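PDB 3WG9: redox-sensing transcriptional repressor rex from Thermoanaerobacter ethanolicus, which probably represses transcription in response to the cellular NADH/NAD(+) balance, working as a DNA-binding homodimer with a winged-helix and a Rossmann domain. Local coordinates for residues B[17-22]-B[70-75]; B[79-84]-B[108-113]; B[90-95]-B[113-118]; B[137-142]-B[166-171]; B[173-178]-B[191-196]. All coordinates share one frame; numbering follows the deposited sequence.

Contact 1. Residues B[17-22]-B[70-75]; sequences RYHRYL and ELYNNL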
# COMPACT_ATOMS: atom_id res chain seq x y z
N ARG B 17 -5.85 10.02 -0.56
CA ARG B 17 -6.46 9.80 -1.88
C ARG B 17 -6.95 11.14 -2.45
O ARG B 17 -6.66 11.47 -3.61
CB ARG B 17 -7.62 8.81 -1.79
CG ARG B 17 -7.25 7.43 -1.19
CD ARG B 17 -8.50 6.51 -1.21
NE ARG B 17 -9.03 6.42 -2.57
CZ ARG B 17 -10.33 6.49 -2.88
NH1 ARG B 17 -11.25 6.65 -1.93
NH2 ARG B 17 -10.71 6.36 -4.14
N TYR B 18 -7.57 12.01 -1.63
CA TYR B 18 -7.96 13.31 -2.21
C TYR B 18 -6.73 14.10 -2.64
O TYR B 18 -6.69 14.69 -3.74
CB TYR B 18 -8.73 14.15 -1.21
CG TYR B 18 -9.96 13.47 -0.62
CD1 TYR B 18 -10.75 12.60 -1.37
CD2 TYR B 18 -10.36 13.77 0.66
CE1 TYR B 18 -11.90 12.02 -0.83
CE2 TYR B 18 -11.52 13.24 1.19
CZ TYR B 18 -12.28 12.35 0.47
OH TYR B 18 -13.39 11.80 1.09
N HIS B 19 -5.69 14.10 -1.80
CA HIS B 19 -4.47 14.90 -2.05
C HIS B 19 -3.81 14.43 -3.37
O HIS B 19 -3.38 15.21 -4.23
CB HIS B 19 -3.50 14.63 -0.87
CG HIS B 19 -2.24 15.42 -0.90
ND1 HIS B 19 -1.05 14.93 -1.40
CD2 HIS B 19 -1.98 16.69 -0.49
CE1 HIS B 19 -0.11 15.85 -1.28
NE2 HIS B 19 -0.65 16.93 -0.74
N ARG B 20 -3.69 13.13 -3.55
CA ARG B 20 -3.03 12.56 -4.73
C ARG B 20 -3.80 12.88 -6.05
O ARG B 20 -3.22 13.14 -7.09
CB ARG B 20 -2.97 11.02 -4.54
CG ARG B 20 -2.17 10.23 -5.63
CD ARG B 20 -1.77 8.80 -5.15
NE ARG B 20 -2.81 8.09 -4.43
CZ ARG B 20 -3.85 7.47 -5.00
NH1 ARG B 20 -3.99 7.52 -6.32
NH2 ARG B 20 -4.79 6.82 -4.28
N TYR B 21 -5.12 12.81 -6.00
CA TYR B 21 -5.94 13.14 -7.16
C TYR B 21 -5.87 14.64 -7.52
O TYR B 21 -5.67 14.95 -8.70
CB TYR B 21 -7.38 12.66 -7.02
CG TYR B 21 -8.23 13.00 -8.22
CD1 TYR B 21 -7.83 12.59 -9.50
CD2 TYR B 21 -9.40 13.73 -8.10
CE1 TYR B 21 -8.56 12.90 -10.63
CE2 TYR B 21 -10.17 14.04 -9.25
CZ TYR B 21 -9.73 13.61 -10.50
OH TYR B 21 -10.44 13.88 -11.65
N LEU B 22 -5.98 15.53 -6.53
CA LEU B 22 -5.75 16.98 -6.68
C LEU B 22 -4.36 17.37 -7.20
O LEU B 22 -4.20 18.37 -7.93
CB LEU B 22 -6.01 17.69 -5.36
CG LEU B 22 -7.52 17.87 -5.14
CD1 LEU B 22 -7.85 17.99 -3.67
CD2 LEU B 22 -8.05 19.06 -5.92
N GLU B 70 -6.16 25.45 -4.04
CA GLU B 70 -6.40 25.77 -2.63
C GLU B 70 -6.79 24.51 -1.84
O GLU B 70 -6.43 24.38 -0.67
CB GLU B 70 -7.53 26.81 -2.49
CG GLU B 70 -7.12 28.15 -3.08
CD GLU B 70 -8.08 29.30 -2.73
OE1 GLU B 70 -9.31 29.06 -2.69
OE2 GLU B 70 -7.58 30.43 -2.50
N LEU B 71 -7.56 23.64 -2.47
CA LEU B 71 -7.95 22.40 -1.80
C LEU B 71 -6.68 21.57 -1.63
O LEU B 71 -6.40 21.04 -0.52
CB LEU B 71 -9.07 21.66 -2.53
CG LEU B 71 -9.49 20.27 -2.03
CD1 LEU B 71 -9.71 20.27 -0.52
CD2 LEU B 71 -10.66 19.71 -2.79
N TYR B 72 -5.91 21.48 -2.71
CA TYR B 72 -4.65 20.76 -2.64
C TYR B 72 -3.76 21.26 -1.50
O TYR B 72 -3.23 20.46 -0.71
CB TYR B 72 -3.89 20.81 -3.97
CG TYR B 72 -2.55 20.15 -3.89
CD1 TYR B 72 -2.46 18.75 -3.93
CD2 TYR B 72 -1.38 20.90 -3.72
CE1 TYR B 72 -1.23 18.11 -3.85
CE2 TYR B 72 -0.12 20.25 -3.62
CZ TYR B 72 -0.08 18.86 -3.71
OH TYR B 72 1.10 18.16 -3.63
N ASN B 73 -3.58 22.58 -1.42
CA ASN B 73 -2.73 23.14 -0.38
C ASN B 73 -3.28 22.90 1.03
O ASN B 73 -2.51 22.66 1.96
CB ASN B 73 -2.41 24.64 -0.61
CG ASN B 73 -1.51 24.87 -1.81
OD1 ASN B 73 -0.73 24.01 -2.20
ND2 ASN B 73 -1.62 26.04 -2.41
N ASN B 74 -4.60 22.96 1.17
CA ASN B 74 -5.28 22.62 2.43
C ASN B 74 -4.97 21.16 2.82
O ASN B 74 -4.56 20.89 3.94
CB ASN B 74 -6.81 22.81 2.26
CG ASN B 74 -7.62 22.56 3.56
OD1 ASN B 74 -7.22 22.92 4.66
ND2 ASN B 74 -8.82 21.99 3.39
N LEU B 75 -5.14 20.23 1.88
CA LEU B 75 -4.84 18.82 2.17
C LEU B 75 -3.37 18.57 2.55
O LEU B 75 -3.06 17.78 3.44
CB LEU B 75 -5.28 17.99 0.99
CG LEU B 75 -6.80 17.89 0.94
CD1 LEU B 75 -7.20 17.44 -0.46
CD2 LEU B 75 -7.28 16.89 2.03
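His19 of segment 17-22 meets Tyr72 and Leu75 of segment 70-75. Its CB packs on Leu79, just beyond the second segment. CG stands anti to the backbone N (chi1 -176°), which carries the ring across to the other helix. CG and ND1 are the ring atoms farthest from Tyr72 CE1. CD2 is 3.8 Å from Leu75 CB, which sits in the plane of the imidazole at its edge. CE1 comes within 3.5 Å of Tyr72 OH. At the tip, NE2 is 3.4 Å from Tyr72 CE1. The two rings form an offset stack, with centroids 4.5 Å apart and planes at 26°. Tyr72 CE1 lies over one face of the imidazole, offset toward its rim. The polar ends are held elsewhere: His19 NE2 is hydrogen-bonded to Thr76 OG1, and Tyr72 OH to Glu23.

One turn on, Leu22 CD1 is wedged between Leu71 and Leu75. It lies 3.3 Å from both Leu71 CG and Leu75 CD1, so the packing is tight. Tyr18 adds its CB, 3.7 Å from Leu75 CD1, while its OH is hydrogen-bonded to Asp52.

The helix axes approach to 9.2 Å and run roughly antiparallel. Helices 9-27 and 68-78 thus pack together in the winged-helix domain, and Leu53 of helix 46-54 covers Leu71 and Leu75.

Contact 2. Residues B[79-84]-B[108-113]; sequences LGLDKT and SGFNLK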
# COMPACT_ATOMS: atom_id res chain seq x y z
N LEU B 79 -2.43 16.97 6.12
CA LEU B 79 -1.65 15.70 6.15
C LEU B 79 -0.28 15.85 6.80
O LEU B 79 0.48 14.87 6.86
CB LEU B 79 -1.45 15.14 4.73
CG LEU B 79 -2.78 14.66 4.18
CD1 LEU B 79 -2.64 14.46 2.68
CD2 LEU B 79 -3.18 13.37 4.90
N GLY B 80 0.01 17.07 7.29
CA GLY B 80 1.27 17.38 8.00
C GLY B 80 2.45 17.39 7.06
O GLY B 80 3.61 17.32 7.51
N LEU B 81 2.18 17.59 5.77
CA LEU B 81 3.22 17.60 4.74
C LEU B 81 3.94 18.95 4.57
O LEU B 81 4.87 19.03 3.79
CB LEU B 81 2.72 17.04 3.40
CG LEU B 81 2.10 15.63 3.53
CD1 LEU B 81 1.55 15.21 2.20
CD2 LEU B 81 3.18 14.63 3.91
N ASP B 82 3.56 19.94 5.37
CA ASP B 82 4.32 21.18 5.53
C ASP B 82 5.44 21.04 6.56
O ASP B 82 6.22 21.97 6.74
CB ASP B 82 3.35 22.28 5.99
CG ASP B 82 2.69 21.92 7.32
OD1 ASP B 82 2.13 20.79 7.41
OD2 ASP B 82 2.80 22.70 8.29
N LYS B 83 5.49 19.92 7.28
CA LYS B 83 6.53 19.67 8.28
C LYS B 83 7.58 18.72 7.69
O LYS B 83 7.38 18.18 6.61
CB LYS B 83 5.96 19.02 9.55
CG LYS B 83 4.74 19.71 10.16
CD LYS B 83 5.07 21.08 10.73
CE LYS B 83 4.34 21.37 12.06
NZ LYS B 83 2.84 21.44 11.96
N THR B 84 8.67 18.50 8.41
CA THR B 84 9.67 17.46 8.05
C THR B 84 9.71 16.45 9.17
O THR B 84 9.48 16.80 10.33
CB THR B 84 11.13 18.01 7.91
OG1 THR B 84 11.45 18.75 9.08
CG2 THR B 84 11.26 18.90 6.68
N SER B 108 11.09 15.27 -0.05
CA SER B 108 10.21 16.33 0.37
C SER B 108 9.49 15.67 1.55
O SER B 108 8.54 14.92 1.37
CB SER B 108 9.28 16.77 -0.74
OG SER B 108 10.05 17.39 -1.75
N GLY B 109 10.05 15.89 2.74
CA GLY B 109 9.28 15.83 3.98
C GLY B 109 9.85 14.76 4.86
O GLY B 109 9.96 14.93 6.07
N PHE B 110 10.32 13.70 4.24
CA PHE B 110 10.75 12.58 5.02
C PHE B 110 12.26 12.41 4.92
O PHE B 110 12.81 11.84 3.96
CB PHE B 110 9.95 11.33 4.63
CG PHE B 110 8.46 11.51 4.84
CD1 PHE B 110 7.86 11.10 6.02
CD2 PHE B 110 7.68 12.12 3.88
CE1 PHE B 110 6.50 11.24 6.23
CE2 PHE B 110 6.30 12.25 4.07
CZ PHE B 110 5.72 11.83 5.23
N ASN B 111 12.93 12.92 5.93
CA ASN B 111 14.36 13.04 5.82
C ASN B 111 15.09 11.82 6.36
O ASN B 111 15.18 11.66 7.58
CB ASN B 111 14.80 14.33 6.50
CG ASN B 111 14.33 15.58 5.74
OD1 ASN B 111 14.01 16.61 6.33
ND2 ASN B 111 14.26 15.48 4.41
N LEU B 112 15.59 10.97 5.48
CA LEU B 112 16.23 9.74 5.91
C LEU B 112 17.59 10.01 6.58
O LEU B 112 18.48 10.49 5.89
CB LEU B 112 16.46 8.80 4.72
CG LEU B 112 17.08 7.44 5.07
CD1 LEU B 112 16.13 6.57 5.93
CD2 LEU B 112 17.40 6.65 3.79
N LYS B 113 17.77 9.62 7.85
CA LYS B 113 18.99 9.91 8.63
C LYS B 113 19.96 8.75 8.75
O LYS B 113 21.10 8.96 9.12
CB LYS B 113 18.64 10.39 10.03
CG LYS B 113 17.82 11.60 10.04
CD LYS B 113 18.52 12.74 9.32
CE LYS B 113 17.53 13.83 9.07
NZ LYS B 113 18.15 15.15 8.77
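Leu81 is the first residue of segment 79-84 to touch segment 108-113. It follows Gly80, which ends the preceding helix in a Schellman motif and opens a type I beta turn that closes at Lys83. The turn is held by Lys83 N bonding to Gly80 O. With CG anti to the carbonyl carbon (chi1 -54°), Leu81 sends its CD2 branch to the far end of the Phe110 ring. CD2 is 3.9 Å from Phe110 CE2 and nearly as close to CZ.

At Lys83 the backbone does the touching. Its carbonyl O lies 4.0 Å from Gly109 CA. The ammonium group turns elsewhere, to Asn207 of the second subunit.

Thr84 ends the segment and comes closest to its partner. Its CA makes a CH...O contact of 3.2 Å with Gly109 O. Thr84 CB and CG2 both lie against Asn111 OD1, at 3.6 Å each. Gly109 has backbone angles (phi 120°, psi -35°) that would press a CB against the preceding carbonyl oxygen, so only a residue without a side chain fits easily here.

The contact lies at the start of two neighbouring parallel strands. Segment 79-84 is the link from helix 68-78 to strand 85-90, and so joins the DNA-binding part to the Rossmann sheet. Segment 108-113 leads into strand 110-117, whose Asn111 pairs through its backbone with Tyr85 and Thr87. Leu199 of the second subunit packs on Phe110.

Contact 3. Residues B[90-95]-B[113-118]; sequences IGAGNL and KGIFDI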
# COMPACT_ATOMS: atom_id res chain seq x y z
N ILE B 90 15.28 0.28 8.90
CA ILE B 90 15.91 -0.90 9.45
C ILE B 90 15.81 -2.01 8.36
O ILE B 90 14.69 -2.38 7.92
CB ILE B 90 15.22 -1.43 10.71
CG1 ILE B 90 14.89 -0.33 11.74
CG2 ILE B 90 16.09 -2.60 11.32
CD1 ILE B 90 16.11 0.50 12.09
N GLY B 91 16.97 -2.46 7.91
CA GLY B 91 17.05 -3.49 6.82
C GLY B 91 17.70 -2.86 5.59
O GLY B 91 17.15 -1.91 5.03
N ALA B 92 18.89 -3.32 5.22
CA ALA B 92 19.58 -2.77 4.06
C ALA B 92 19.57 -3.70 2.85
O ALA B 92 20.29 -3.43 1.92
CB ALA B 92 21.04 -2.37 4.37
N GLY B 93 18.71 -4.71 2.85
CA GLY B 93 18.39 -5.51 1.63
C GLY B 93 17.62 -4.76 0.56
O GLY B 93 17.43 -3.54 0.63
N ASN B 94 17.16 -5.51 -0.45
CA ASN B 94 16.48 -4.89 -1.59
C ASN B 94 15.30 -4.00 -1.17
O ASN B 94 15.18 -2.89 -1.65
CB ASN B 94 15.99 -6.01 -2.53
CG ASN B 94 17.17 -6.83 -3.07
OD1 ASN B 94 17.21 -8.03 -2.89
ND2 ASN B 94 18.13 -6.16 -3.70
N LEU B 95 14.44 -4.52 -0.31
CA LEU B 95 13.27 -3.76 0.17
C LEU B 95 13.71 -2.42 0.78
O LEU B 95 13.26 -1.37 0.34
CB LEU B 95 12.45 -4.61 1.15
CG LEU B 95 11.18 -3.88 1.66
CD1 LEU B 95 10.29 -3.44 0.50
CD2 LEU B 95 10.40 -4.80 2.65
N LYS B 113 17.77 9.62 7.85
CA LYS B 113 18.99 9.91 8.63
C LYS B 113 19.96 8.75 8.75
O LYS B 113 21.10 8.96 9.12
CB LYS B 113 18.64 10.39 10.03
CG LYS B 113 17.82 11.60 10.04
CD LYS B 113 18.52 12.74 9.32
CE LYS B 113 17.53 13.83 9.07
NZ LYS B 113 18.15 15.15 8.77
N GLY B 114 19.52 7.53 8.49
CA GLY B 114 20.38 6.38 8.69
C GLY B 114 19.66 5.12 8.26
O GLY B 114 18.41 5.09 8.23
N ILE B 115 20.45 4.11 7.91
CA ILE B 115 20.00 2.79 7.57
C ILE B 115 20.73 1.81 8.46
O ILE B 115 21.92 1.97 8.73
CB ILE B 115 20.27 2.48 6.06
CG1 ILE B 115 19.53 3.42 5.12
CG2 ILE B 115 20.04 1.00 5.69
CD1 ILE B 115 20.00 3.16 3.66
N PHE B 116 20.03 0.81 8.94
CA PHE B 116 20.55 -0.12 9.94
C PHE B 116 20.40 -1.56 9.45
O PHE B 116 19.41 -1.94 8.79
CB PHE B 116 19.84 0.12 11.27
CG PHE B 116 20.13 1.49 11.83
CD1 PHE B 116 21.19 1.67 12.74
CD2 PHE B 116 19.44 2.61 11.35
CE1 PHE B 116 21.53 2.94 13.20
CE2 PHE B 116 19.76 3.85 11.79
CZ PHE B 116 20.81 4.03 12.74
N ASP B 117 21.42 -2.35 9.78
CA ASP B 117 21.41 -3.74 9.38
C ASP B 117 22.24 -4.61 10.34
O ASP B 117 23.02 -4.09 11.17
CB ASP B 117 21.90 -3.88 7.93
CG ASP B 117 21.51 -5.21 7.31
OD1 ASP B 117 20.41 -5.30 6.72
OD2 ASP B 117 22.34 -6.15 7.47
N ILE B 118 21.96 -5.91 10.32
CA ILE B 118 22.59 -6.83 11.26
C ILE B 118 23.91 -7.39 10.71
O ILE B 118 24.70 -7.99 11.45
CB ILE B 118 21.55 -7.95 11.60
CG1 ILE B 118 21.93 -8.78 12.82
CG2 ILE B 118 21.25 -8.88 10.41
CD1 ILE B 118 21.46 -10.25 12.65
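Ile90 and Phe116 are bridged parallel neighbours whose side chains lie on the same face of the sheet. The two side chains cross at a slant. Ile90 CD1 leans on the root of the aromatic group, 3.8 Å from Phe116 CB, and approaches the ring obliquely. Beside them, Gly91 N bonds to Phe116 O at 2.6 Å, nearly in line with the carbonyl.

Asp117 points differently. Its CG is anti to the backbone N (chi1 -162°), which brings OD1 over to the glycine-rich turn. Ala92 N gives OD1 a straight bond of 2.9 Å, on the anti side of the carboxylate and 22° out of its plane. OD2 takes the N-H of Asn119. Ala92 CB meets Ile115 CG2 at 3.8 Å.

A leucine in place of Asp117 would probably leave Ala92 N without its acceptor and let the turn shift.

Gly91, Gly93 and Gly96 fit the GxGxxG pattern of a Rossmann beta-alpha-beta unit. Asn94, Leu95 and Asp117 bind NAD(H) in structures of this protein, with Asp117 at the end of the second strand.

Contact 4. Residues B[137-142]-B[166-171]; sequences TVEDFI and LVRAGI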
# COMPACT_ATOMS: atom_id res chain seq x y z
N THR B 137 23.50 -0.17 17.24
CA THR B 137 23.63 1.24 17.67
C THR B 137 22.34 2.05 17.51
O THR B 137 22.33 3.27 17.69
CB THR B 137 24.69 1.99 16.89
OG1 THR B 137 24.34 2.01 15.50
CG2 THR B 137 26.04 1.26 17.07
N VAL B 138 21.25 1.40 17.10
CA VAL B 138 20.11 2.20 16.66
C VAL B 138 19.45 2.98 17.82
O VAL B 138 18.92 4.07 17.64
CB VAL B 138 19.09 1.33 15.85
CG1 VAL B 138 18.35 0.34 16.82
CG2 VAL B 138 18.11 2.23 15.09
N GLU B 139 19.44 2.41 19.02
CA GLU B 139 18.74 3.09 20.11
C GLU B 139 19.40 4.41 20.45
O GLU B 139 18.75 5.44 20.63
CB GLU B 139 18.69 2.17 21.33
CG GLU B 139 17.71 1.04 21.10
CD GLU B 139 17.80 0.02 22.20
OE1 GLU B 139 17.52 0.38 23.36
OE2 GLU B 139 18.13 -1.14 21.90
N ASP B 140 20.73 4.37 20.54
CA ASP B 140 21.48 5.59 20.76
C ASP B 140 21.24 6.59 19.62
O ASP B 140 21.04 7.78 19.84
CB ASP B 140 22.97 5.25 20.89
CG ASP B 140 23.81 6.51 21.14
OD1 ASP B 140 23.92 6.94 22.31
OD2 ASP B 140 24.35 7.06 20.15
N PHE B 141 21.21 6.09 18.39
CA PHE B 141 21.10 6.96 17.23
C PHE B 141 19.74 7.69 17.26
O PHE B 141 19.65 8.89 16.95
CB PHE B 141 21.22 6.13 15.95
CG PHE B 141 21.25 6.95 14.71
CD1 PHE B 141 22.47 7.36 14.16
CD2 PHE B 141 20.05 7.31 14.07
CE1 PHE B 141 22.50 8.12 13.00
CE2 PHE B 141 20.06 8.09 12.92
CZ PHE B 141 21.29 8.49 12.38
N ILE B 142 18.70 6.96 17.61
CA ILE B 142 17.32 7.53 17.63
C ILE B 142 17.25 8.73 18.55
O ILE B 142 16.66 9.75 18.20
CB ILE B 142 16.28 6.45 18.06
CG1 ILE B 142 16.02 5.49 16.86
CG2 ILE B 142 15.03 7.13 18.60
CD1 ILE B 142 15.33 4.16 17.34
N LEU B 166 13.03 -0.06 19.08
CA LEU B 166 12.76 1.35 18.61
C LEU B 166 11.84 2.07 19.56
O LEU B 166 12.01 3.26 19.86
CB LEU B 166 12.11 1.40 17.20
CG LEU B 166 12.82 0.63 16.10
CD1 LEU B 166 12.06 0.79 14.77
CD2 LEU B 166 14.24 1.01 15.92
N VAL B 167 10.83 1.36 20.03
CA VAL B 167 9.90 1.92 21.03
C VAL B 167 10.60 2.34 22.34
O VAL B 167 10.42 3.48 22.82
CB VAL B 167 8.76 0.89 21.31
CG1 VAL B 167 7.96 1.25 22.54
CG2 VAL B 167 7.81 0.76 20.05
N ARG B 168 11.44 1.49 22.90
CA ARG B 168 12.05 1.91 24.18
C ARG B 168 13.05 3.05 23.96
O ARG B 168 13.33 3.80 24.89
CB ARG B 168 12.72 0.74 24.89
CG ARG B 168 13.98 0.26 24.25
CD ARG B 168 14.54 -0.94 25.03
NE ARG B 168 15.73 -1.41 24.36
CZ ARG B 168 16.20 -2.65 24.48
NH1 ARG B 168 15.60 -3.52 25.28
NH2 ARG B 168 17.32 -3.01 23.87
N ALA B 169 13.55 3.22 22.72
CA ALA B 169 14.43 4.35 22.46
C ALA B 169 13.68 5.65 22.21
O ALA B 169 14.32 6.69 22.01
CB ALA B 169 15.43 4.07 21.32
N GLY B 170 12.34 5.59 22.24
CA GLY B 170 11.54 6.78 22.08
C GLY B 170 10.96 7.06 20.70
O GLY B 170 10.59 8.17 20.40
N ILE B 171 10.97 6.05 19.83
CA ILE B 171 10.42 6.27 18.47
C ILE B 171 8.95 6.69 18.55
O ILE B 171 8.21 6.27 19.45
CB ILE B 171 10.58 4.99 17.55
CG1 ILE B 171 10.62 5.40 16.07
CG2 ILE B 171 9.44 3.98 17.75
CD1 ILE B 171 11.96 5.81 15.68
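Glu139 and Arg168 carry the polar part of this contact, a two-pronged salt bridge. The arginine comes side-on. NE bonds to Glu139 OE1 at 2.7 Å and NH2 to OE2 at 2.8 Å, with N-H...O angles of 155° and 158°. The grip is not flat, because the carboxylate and guanidinium planes are 44° apart. NE reaches OE1 from above the carboxylate plane, while NH2 meets OE2 on the syn side. Arg168 is extended from CG to NE, which gives it the reach. Arg165 is a second partner of OE2. A glutamine in place of Glu139 would probably leave Arg168 and Arg165 without their neutralising charge.

The apolar part centres on Ile142. Its CD1 lies 3.6 Å from Leu166 CD2, the two chains crossing at about a right angle, and 4.1 Å from Ile171 CD1. Ile142 CG2 rests 3.5 Å from Ala169 O. Ala169 CB fits against the Glu139 backbone, 3.7 Å from its O. Val138 CG2 touches the same Leu166 methyl.

Helix 138-144 thus packs beside the C-terminal end of helix 159-168, where Gly170 forms a Schellman motif. Val138 and Ile142 also lie on Ile88 of strand 85-90.

Contact 5. Residues B[173-178]-B[191-196]; sequences AIWNFL and ENVHLS. With SO4 (sulfate ion), chain F.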
# COMPACT_ATOMS: atom_id res chain seq x y z
N ALA B 173 6.70 6.63 15.69
CA ALA B 173 5.90 5.89 14.72
C ALA B 173 6.78 4.86 14.05
O ALA B 173 8.01 5.09 13.87
CB ALA B 173 5.47 6.87 13.62
N ILE B 174 6.12 3.80 13.59
CA ILE B 174 6.74 2.74 12.85
C ILE B 174 5.95 2.50 11.60
O ILE B 174 4.69 2.35 11.63
CB ILE B 174 6.77 1.42 13.71
CG1 ILE B 174 7.83 1.63 14.83
CG2 ILE B 174 7.17 0.22 12.81
CD1 ILE B 174 7.88 0.46 15.84
N TRP B 175 6.67 2.49 10.48
CA TRP B 175 6.05 2.14 9.18
C TRP B 175 6.52 0.73 8.84
O TRP B 175 7.71 0.49 8.59
CB TRP B 175 6.46 3.19 8.13
CG TRP B 175 5.63 3.19 6.88
CD1 TRP B 175 4.30 2.85 6.78
CD2 TRP B 175 6.04 3.59 5.58
NE1 TRP B 175 3.84 3.05 5.48
CE2 TRP B 175 4.90 3.48 4.72
CE3 TRP B 175 7.23 4.07 5.05
CZ2 TRP B 175 4.97 3.73 3.36
CZ3 TRP B 175 7.30 4.36 3.68
CH2 TRP B 175 6.15 4.25 2.86
N ASN B 176 5.62 -0.23 8.91
CA ASN B 176 6.02 -1.64 8.96
C ASN B 176 5.74 -2.32 7.60
O ASN B 176 4.59 -2.47 7.27
CB ASN B 176 5.20 -2.37 10.04
CG ASN B 176 5.44 -3.88 10.05
OD1 ASN B 176 6.54 -4.37 9.72
ND2 ASN B 176 4.37 -4.64 10.35
N PHE B 177 6.76 -2.72 6.86
CA PHE B 177 6.57 -3.45 5.58
C PHE B 177 6.46 -4.97 5.68
O PHE B 177 6.28 -5.65 4.66
CB PHE B 177 7.69 -3.14 4.61
CG PHE B 177 7.53 -1.80 3.96
CD1 PHE B 177 6.86 -1.71 2.74
CD2 PHE B 177 7.87 -0.66 4.67
CE1 PHE B 177 6.65 -0.47 2.14
CE2 PHE B 177 7.67 0.59 4.07
CZ PHE B 177 7.04 0.68 2.83
N LEU B 178 6.63 -5.50 6.88
CA LEU B 178 6.59 -6.94 7.03
C LEU B 178 5.16 -7.40 7.12
O LEU B 178 4.37 -6.78 7.83
CB LEU B 178 7.32 -7.43 8.27
CG LEU B 178 8.47 -6.75 9.01
CD1 LEU B 178 9.27 -7.91 9.63
CD2 LEU B 178 9.36 -5.78 8.24
N GLU B 191 1.86 1.84 11.45
CA GLU B 191 1.15 1.74 10.16
C GLU B 191 1.69 0.51 9.44
O GLU B 191 2.89 0.46 9.09
CB GLU B 191 1.41 3.02 9.33
CG GLU B 191 0.98 2.96 7.84
CD GLU B 191 -0.55 2.81 7.64
OE1 GLU B 191 -1.31 2.78 8.64
OE2 GLU B 191 -0.95 2.68 6.45
N ASN B 192 0.85 -0.53 9.34
CA ASN B 192 1.23 -1.77 8.67
C ASN B 192 0.91 -1.65 7.21
O ASN B 192 -0.22 -1.29 6.79
CB ASN B 192 0.58 -3.05 9.26
CG ASN B 192 0.85 -3.24 10.75
OD1 ASN B 192 1.99 -3.37 11.20
ND2 ASN B 192 -0.23 -3.29 11.52
N VAL B 193 1.95 -1.86 6.41
CA VAL B 193 1.70 -1.87 4.99
C VAL B 193 1.22 -3.28 4.70
O VAL B 193 1.86 -4.30 5.02
CB VAL B 193 3.00 -1.56 4.16
CG1 VAL B 193 2.71 -1.53 2.69
CG2 VAL B 193 3.63 -0.16 4.51
N HIS B 194 0.16 -3.33 3.95
CA HIS B 194 -0.49 -4.58 3.65
C HIS B 194 -0.52 -4.58 2.12
O HIS B 194 -1.55 -4.38 1.55
CB HIS B 194 -1.95 -4.47 4.20
CG HIS B 194 -2.03 -4.49 5.71
ND1 HIS B 194 -1.50 -5.52 6.47
CD2 HIS B 194 -2.63 -3.64 6.59
CE1 HIS B 194 -1.73 -5.28 7.75
NE2 HIS B 194 -2.40 -4.14 7.85
N LEU B 195 0.61 -4.80 1.44
CA LEU B 195 0.60 -4.93 -0.03
C LEU B 195 -0.41 -5.96 -0.57
O LEU B 195 -0.96 -5.81 -1.64
CB LEU B 195 1.99 -5.39 -0.49
CG LEU B 195 3.12 -4.36 -0.27
CD1 LEU B 195 4.43 -4.87 -0.95
CD2 LEU B 195 2.73 -3.03 -0.92
N SER B 196 -0.56 -7.08 0.14
CA SER B 196 -1.57 -8.07 -0.30
C SER B 196 -2.98 -7.49 -0.38
O SER B 196 -3.81 -7.96 -1.20
CB SER B 196 -1.47 -9.34 0.59
OG SER B 196 -2.18 -9.09 1.78
S SO4 F . -5.89 -2.62 9.60
O1 SO4 F . -4.81 -3.50 10.05
O2 SO4 F . -6.67 -3.30 8.57
O3 SO4 F . -6.79 -2.34 10.73
O4 SO4 F . -5.35 -1.39 9.00
O HOH W 1 2.24 -5.47 7.69
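The last two strands of the parallel Rossmann sheet meet here, and the contact includes residues that bind NADH and zinc in structures of this protein. Trp175 pairs with Glu191 and Asn176 with Asn192. Three nearly straight backbone bonds join them: Glu191 N to Ile174 O, Asn176 N to Glu191 O at 2.8 Å, and Val193 N to Asn176 O.

On one face, Trp175 and Glu191 lie side by side and point the same way. Glu191 CG meets the indole at its edge, 3.5 Å from Trp175 CD1. Trp175 NE1 and Glu191 OE2 are hydrogen-bonded to Ser198 of the second subunit. Glu191 OE1 forms salt bridges with Arg13 and with Arg205 of the second subunit. Val193 CG2 sits over the centre of the Phe177 ring, a CH-pi contact 3.8 Å from the centroid and 10° off the normal. The same methyl is 3.4 Å from Trp175 NE1.

On the other face, Asn176 ND2 gives a straight bond of 2.8 Å to Asn192 OD1, the amide planes being 81° apart. Asn176 OD1 accepts from Leu178 N at 3.1 Å, from above its carbonyl plane, which makes an Asx turn.

His194 NE2 makes a weak bond of 3.3 Å to sulfate O1. Arg17 and Arg20 of the second subunit also hold this ion. Phe177, Val193 and Leu195 bind NADH in structures of this protein, forming part of a dinucleotide pocket at the C-terminal ends of the strands of a Rossmann sheet.

In the fold
Contact 1 lies in the DNA-binding part, and contacts 2 to 5 lie in or beside the Rossmann domain. After contact 1 in sequence comes contact 2, which touches it where Leu79 and Leu81 pack on His19. Contacts 1 and 4 are on opposite sides of the chain's centre, with centres about 34 Å apart. Contacts 2 and 3 share Lys113 and strand 110-117, on its first and second halves. Contact 4 covers the sheet beside contact 3, through Phe116 and Phe141. Contact 5 touches contact 3 where Leu95 meets Phe177, joining two sets of NADH-binding residues. Contacts 1, 2, 3 and 5 touch the second subunit, consistent with nucleotide sensing being coupled to dimer geometry.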